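Local atomic coordinates of 3-polyprenyl-4-hydroxybenzoate decarboxylase and related decarboxylases (Pelotomaculum thermopropionicum, PDB entry 6H6X), a protein that probably decarboxylates aromatic acids as a prenylated-FMN-dependent enzyme of the UbiD family, and can run in reverse to carboxylate 2-furoic acid to furandicarboxylic acid. Residues B[329-341]-B[359-372]. The protein carries 8 engineered substitutions. Residues are numbered along the deposited sequence; the frame is centred on the assembly and turned at random.
Sequences SCRYHAVISIEKK and EVKHVVVVDHEINI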
loop_
_atom_site.group_PDB
_atom_site.type_symbol
_atom_site.label_atom_id
_atom_site.label_comp_id
_atom_site.label_asym_id
_atom_site.label_seq_id
_atom_site.Cartn_x
_atom_site.Cartn_y
_atom_site.Cartn_z
ATOM N N SER B 329 -9.094 9.442 2.329
ATOM C CA SER B 329 -10.040 10.157 1.426
ATOM C C SER B 329 -9.530 11.478 0.879
ATOM O O SER B 329 -10.326 12.380 0.568
ATOM C CB SER B 329 -11.431 10.257 2.037
ATOM O OG SER B 329 -11.767 8.933 2.563
ATOM N N CYS B 330 -8.212 11.551 0.652
ATOM C CA CYS B 330 -7.527 12.771 0.216
ATOM C C CYS B 330 -8.038 13.967 0.983
ATOM O O CYS B 330 -8.423 14.986 0.426
ATOM C CB CYS B 330 -7.563 12.932 -1.279
ATOM S SG CYS B 330 -6.894 11.513 -2.181
ATOM N N ARG B 331 -7.965 13.845 2.309
ATOM C CA ARG B 331 -8.571 14.792 3.205
ATOM C C ARG B 331 -8.083 14.641 4.685
ATOM O O ARG B 331 -7.728 15.632 5.309
ATOM C CB ARG B 331 -10.066 14.502 3.169
ATOM C CG ARG B 331 -10.933 15.516 3.799
ATOM C CD ARG B 331 -12.349 14.960 3.820
ATOM N NE ARG B 331 -12.918 14.732 2.502
ATOM C CZ ARG B 331 -13.679 15.598 1.843
ATOM N NH1 ARG B 331 -14.001 16.784 2.376
ATOM N NH2 ARG B 331 -14.132 15.280 0.634
ATOM N N TYR B 332 -8.141 13.437 5.238
ATOM C CA TYR B 332 -7.938 13.207 6.650
ATOM C C TYR B 332 -6.486 12.981 7.036
ATOM O O TYR B 332 -6.101 13.340 8.169
ATOM C CB TYR B 332 -8.784 11.981 7.161
ATOM C CG TYR B 332 -10.262 12.188 6.991
ATOM C CD1 TYR B 332 -10.869 13.356 7.434
ATOM C CD2 TYR B 332 -11.065 11.239 6.389
ATOM C CE1 TYR B 332 -12.211 13.577 7.243
ATOM C CE2 TYR B 332 -12.436 11.449 6.201
ATOM C CZ TYR B 332 -12.993 12.615 6.627
ATOM O OH TYR B 332 -14.347 12.880 6.511
ATOM N N HIS B 333 -5.733 12.324 6.135
ATOM C CA HIS B 333 -4.363 11.969 6.345
ATOM C C HIS B 333 -3.379 12.749 5.459
ATOM O O HIS B 333 -3.508 12.702 4.228
ATOM C CB HIS B 333 -4.190 10.478 6.041
ATOM C CG HIS B 333 -4.676 9.584 7.110
ATOM N ND1 HIS B 333 -4.332 8.255 7.165
ATOM C CD2 HIS B 333 -5.482 9.832 8.178
ATOM C CE1 HIS B 333 -4.933 7.722 8.224
ATOM N NE2 HIS B 333 -5.626 8.661 8.851
ATOM N N ALA B 334 -2.367 13.371 6.070
ATOM C CA ALA B 334 -1.327 14.096 5.354
ATOM C C ALA B 334 0.078 13.533 5.585
ATOM O O ALA B 334 0.410 13.089 6.696
ATOM C CB ALA B 334 -1.405 15.542 5.684
ATOM N N VAL B 335 0.843 13.403 4.497
ATOM C CA VAL B 335 2.247 13.081 4.539
ATOM C C VAL B 335 3.027 14.299 4.011
ATOM O O VAL B 335 2.678 14.861 2.965
ATOM C CB VAL B 335 2.597 11.806 3.749
ATOM C CG1 VAL B 335 4.058 11.449 3.894
ATOM C CG2 VAL B 335 1.793 10.616 4.232
ATOM N N ILE B 336 4.049 14.747 4.761
ATOM C CA ILE B 336 4.791 15.983 4.480
ATOM C C ILE B 336 6.247 15.626 4.420
ATOM O O ILE B 336 6.730 15.025 5.348
ATOM C CB ILE B 336 4.546 17.060 5.549
ATOM C CG1 ILE B 336 3.069 17.393 5.579
ATOM C CG2 ILE B 336 5.307 18.359 5.240
ATOM C CD1 ILE B 336 2.680 18.313 6.664
ATOM N N SER B 337 6.914 15.910 3.304
ATOM C CA SER B 337 8.385 15.748 3.201
ATOM C C SER B 337 9.057 17.099 3.420
ATOM O O SER B 337 8.605 18.109 2.910
ATOM C CB SER B 337 8.811 15.174 1.844
ATOM O OG SER B 337 8.458 16.076 0.866
ATOM N N ILE B 338 10.082 17.124 4.255
ATOM C CA ILE B 338 10.898 18.319 4.459
ATOM C C ILE B 338 12.371 18.017 4.252
ATOM O O ILE B 338 12.810 16.893 4.407
ATOM C CB ILE B 338 10.707 18.902 5.855
ATOM C CG1 ILE B 338 11.092 17.920 6.968
ATOM C CG2 ILE B 338 9.289 19.423 6.041
ATOM C CD1 ILE B 338 10.923 18.581 8.333
ATOM N N GLU B 339 13.130 19.018 3.843
ATOM C CA GLU B 339 14.596 18.920 3.810
ATOM C C GLU B 339 14.987 19.547 5.113
ATOM O O GLU B 339 15.110 20.758 5.211
ATOM C CB GLU B 339 15.191 19.644 2.597
ATOM C CG GLU B 339 16.713 19.566 2.491
ATOM C CD GLU B 339 17.251 20.412 1.310
ATOM O OE1 GLU B 339 17.088 21.650 1.372
ATOM O OE2 GLU B 339 17.816 19.871 0.313
ATOM N N LYS B 340 15.132 18.731 6.144
ATOM C CA LYS B 340 15.235 19.278 7.499
ATOM C C LYS B 340 16.622 19.934 7.750
ATOM O O LYS B 340 17.627 19.317 7.442
ATOM C CB LYS B 340 14.933 18.195 8.542
ATOM C CG LYS B 340 15.079 18.683 9.971
ATOM C CD LYS B 340 14.356 17.819 10.988
ATOM C CE LYS B 340 14.978 16.451 11.093
ATOM N NZ LYS B 340 14.814 15.932 12.469
ATOM N N LYS B 341 16.639 21.156 8.303
ATOM C CA LYS B 341 17.881 21.879 8.716
ATOM C C LYS B 341 17.992 21.974 10.238
ATOM O O LYS B 341 19.081 21.838 10.760
ATOM C CB LYS B 341 17.940 23.322 8.208
ATOM C CG LYS B 341 17.571 23.565 6.756
ATOM C CD LYS B 341 18.700 23.380 5.788
ATOM C CE LYS B 341 18.528 24.351 4.611
ATOM N NZ LYS B 341 19.518 24.111 3.527
ATOM N N GLU B 359 -10.315 19.479 8.796
ATOM C CA GLU B 359 -10.426 18.054 8.418
ATOM C C GLU B 359 -9.184 17.166 8.669
ATOM O O GLU B 359 -9.355 15.975 8.933
ATOM C CB GLU B 359 -10.797 17.944 6.945
ATOM C CG GLU B 359 -12.165 18.549 6.622
ATOM C CD GLU B 359 -12.320 18.935 5.152
ATOM O OE1 GLU B 359 -11.350 19.391 4.430
ATOM O OE2 GLU B 359 -13.469 18.736 4.694
ATOM N N VAL B 360 -7.963 17.734 8.574
ATOM C CA VAL B 360 -6.770 16.950 8.681
ATOM C C VAL B 360 -6.683 16.433 10.114
ATOM O O VAL B 360 -6.754 17.193 11.067
ATOM C CB VAL B 360 -5.466 17.713 8.372
ATOM C CG1 VAL B 360 -4.277 16.795 8.637
ATOM C CG2 VAL B 360 -5.475 18.223 6.930
ATOM N N LYS B 361 -6.426 15.142 10.218
ATOM C CA LYS B 361 -6.620 14.392 11.425
ATOM C C LYS B 361 -5.299 13.716 11.881
ATOM O O LYS B 361 -5.101 13.422 13.045
ATOM C CB LYS B 361 -7.652 13.293 11.045
ATOM C CG LYS B 361 -8.553 12.961 12.151
ATOM C CD LYS B 361 -9.537 11.878 11.782
ATOM C CE LYS B 361 -9.359 10.762 12.789
ATOM N NZ LYS B 361 -10.476 9.783 12.750
ATOM N N HIS B 362 -4.470 13.344 10.926
ATOM C CA HIS B 362 -3.308 12.504 11.107
ATOM C C HIS B 362 -2.234 13.044 10.109
ATOM O O HIS B 362 -2.516 13.190 8.874
ATOM C CB HIS B 362 -3.732 11.115 10.747
ATOM C CG HIS B 362 -2.670 10.060 10.877
ATOM N ND1 HIS B 362 -1.701 9.835 9.915
ATOM C CD2 HIS B 362 -2.528 9.061 11.773
ATOM C CE1 HIS B 362 -0.980 8.775 10.233
ATOM N NE2 HIS B 362 -1.449 8.292 11.367
ATOM N N VAL B 363 -1.051 13.369 10.628
ATOM C CA VAL B 363 0.023 13.961 9.843
ATOM C C VAL B 363 1.275 13.161 10.104
ATOM O O VAL B 363 1.621 12.941 11.275
ATOM C CB VAL B 363 0.243 15.410 10.248
ATOM C CG1 VAL B 363 1.292 16.096 9.374
ATOM C CG2 VAL B 363 -1.072 16.135 10.169
ATOM N N VAL B 364 1.904 12.657 9.056
ATOM C CA VAL B 364 3.260 12.196 9.163
ATOM C C VAL B 364 4.298 13.032 8.406
ATOM O O VAL B 364 4.071 13.410 7.236
ATOM C CB VAL B 364 3.465 10.668 9.069
ATOM C CG1 VAL B 364 2.199 9.815 9.002
ATOM C CG2 VAL B 364 4.613 10.207 8.253
ATOM N N VAL B 365 5.414 13.338 9.089
ATOM C CA VAL B 365 6.508 14.146 8.490
ATOM C C VAL B 365 7.689 13.222 8.209
ATOM O O VAL B 365 8.053 12.445 9.049
ATOM C CB VAL B 365 6.961 15.327 9.390
ATOM C CG1 VAL B 365 8.048 16.172 8.693
ATOM C CG2 VAL B 365 5.785 16.207 9.753
ATOM N N VAL B 366 8.247 13.272 7.016
ATOM C CA VAL B 366 9.389 12.459 6.656
ATOM C C VAL B 366 10.465 13.325 5.976
ATOM O O VAL B 366 10.203 14.450 5.567
ATOM C CB VAL B 366 9.038 11.299 5.731
ATOM C CG1 VAL B 366 8.035 10.392 6.425
ATOM C CG2 VAL B 366 8.438 11.812 4.419
ATOM N N ASP B 367 11.669 12.776 5.872
ATOM C CA ASP B 367 12.748 13.435 5.173
ATOM C C ASP B 367 12.513 13.446 3.646
ATOM O O ASP B 367 11.821 12.585 3.092
ATOM C CB ASP B 367 14.068 12.729 5.533
ATOM C CG ASP B 367 14.460 12.945 7.017
ATOM O OD1 ASP B 367 14.589 14.126 7.438
ATOM O OD2 ASP B 367 14.594 11.960 7.781
ATOM N N HIS B 368 13.109 14.439 2.991
ATOM C CA HIS B 368 12.985 14.688 1.532
ATOM C C HIS B 368 13.237 13.504 0.636
ATOM O O HIS B 368 12.653 13.418 -0.429
ATOM C CB HIS B 368 13.862 15.902 1.077
ATOM C CG HIS B 368 15.355 15.714 1.257
ATOM N ND1 HIS B 368 16.246 15.703 0.199
ATOM C CD2 HIS B 368 16.110 15.551 2.372
ATOM C CE1 HIS B 368 17.477 15.524 0.655
ATOM N NE2 HIS B 368 17.424 15.442 1.972
ATOM N N GLU B 369 14.083 12.573 1.034
ATOM C CA GLU B 369 14.364 11.414 0.173
ATOM C C GLU B 369 13.293 10.283 0.195
ATOM O O GLU B 369 13.411 9.336 -0.591
ATOM C CB GLU B 369 15.783 10.881 0.424
ATOM C CG GLU B 369 15.973 9.858 1.551
ATOM C CD GLU B 369 15.959 10.468 2.957
ATOM O OE1 GLU B 369 16.194 11.710 3.085
ATOM O OE2 GLU B 369 15.753 9.679 3.928
ATOM N N ILE B 370 12.281 10.370 1.088
ATOM C CA ILE B 370 11.209 9.356 1.153
ATOM C C ILE B 370 10.217 9.750 0.077
ATOM O O ILE B 370 9.858 10.917 -0.088
ATOM C CB ILE B 370 10.542 9.301 2.544
ATOM C CG1 ILE B 370 11.545 8.865 3.624
ATOM C CG2 ILE B 370 9.319 8.389 2.523
ATOM C CD1 ILE B 370 12.136 7.466 3.439
ATOM N N ASN B 371 9.810 8.794 -0.721
ATOM C CA ASN B 371 8.727 9.065 -1.673
ATOM C C ASN B 371 7.381 8.950 -0.899
ATOM O O ASN B 371 6.905 7.837 -0.547
ATOM C CB ASN B 371 8.820 8.077 -2.839
ATOM C CG ASN B 371 7.676 8.187 -3.808
ATOM O OD1 ASN B 371 6.866 9.131 -3.772
ATOM N ND2 ASN B 371 7.563 7.180 -4.656
ATOM N N ILE B 372 6.794 10.093 -0.650
ATOM C CA ILE B 372 5.592 10.207 0.112
ATOM C C ILE B 372 4.350 9.709 -0.580
ATOM O O ILE B 372 3.317 9.513 0.106
ATOM C CB ILE B 372 5.332 11.640 0.577
ATOM C CG1 ILE B 372 5.080 12.568 -0.587
ATOM C CG2 ILE B 372 6.493 12.138 1.430
ATOM C CD1 ILE B 372 4.514 13.879 -0.190
HETATM O O HOH W 1 -0.823 10.292 7.408
HETATM O O HOH W 2 15.834 15.815 5.480
#
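H333 and H362 lie side by side on one face of a parallel strand pair, their rings stacked with centroids 4.3 Å apart and planes 23° from parallel. The overlap is offset: CG of H362 sits over the rim of the H333 ring, and CD2 of H333 meets CB of H362 at 3.4 Å. With CG anti to its own carbonyl carbon (chi1 -77°), H333 swings its ring across H362. Water 1, in the plane of the H362 ring, links ND1 to the carbonyl of A334, while H333 ND1 bonds to E379 of the second subunit. The backbone ladder runs from A334 to I338, with A334 N to H362 O at 2.8 Å and nearly straight. At its start Y332 O is gripped twice, by the N-H groups of K361 and H362. Beyond it, R331 and E359 form a salt bridge, NH1 to OE2 at 3.1 Å; the oxygen lies in the guanidinium plane, yet the nitrogen approaches from above the carboxylate, the two planes being 87° apart. On the histidine face, I372 folds back after the type I turn 367-370 and runs alongside V335 in the opposite sense, CG2 to CG1 at 3.5 Å, its methyl also reaching S337 CB. On the face of A334, I336, V363 and V365, I336 CD1 meets V363 CG1; at its end I338 CD1 reaches V365 CG1, each at 3.8 Å. At the far end CG of E339 rests over the H368 ring in a CH-pi contact. The strands belong to a right-handed beta-alpha-beta crossover in the C-terminal domain, an example of how a connecting helix covers one face of parallel strands: helix 345-356 packs on I336, I338, V363 and V365, strand 319-324 pairs antiparallel beside 333-338, and strand 414-418 flanks 362-367 on its other edge.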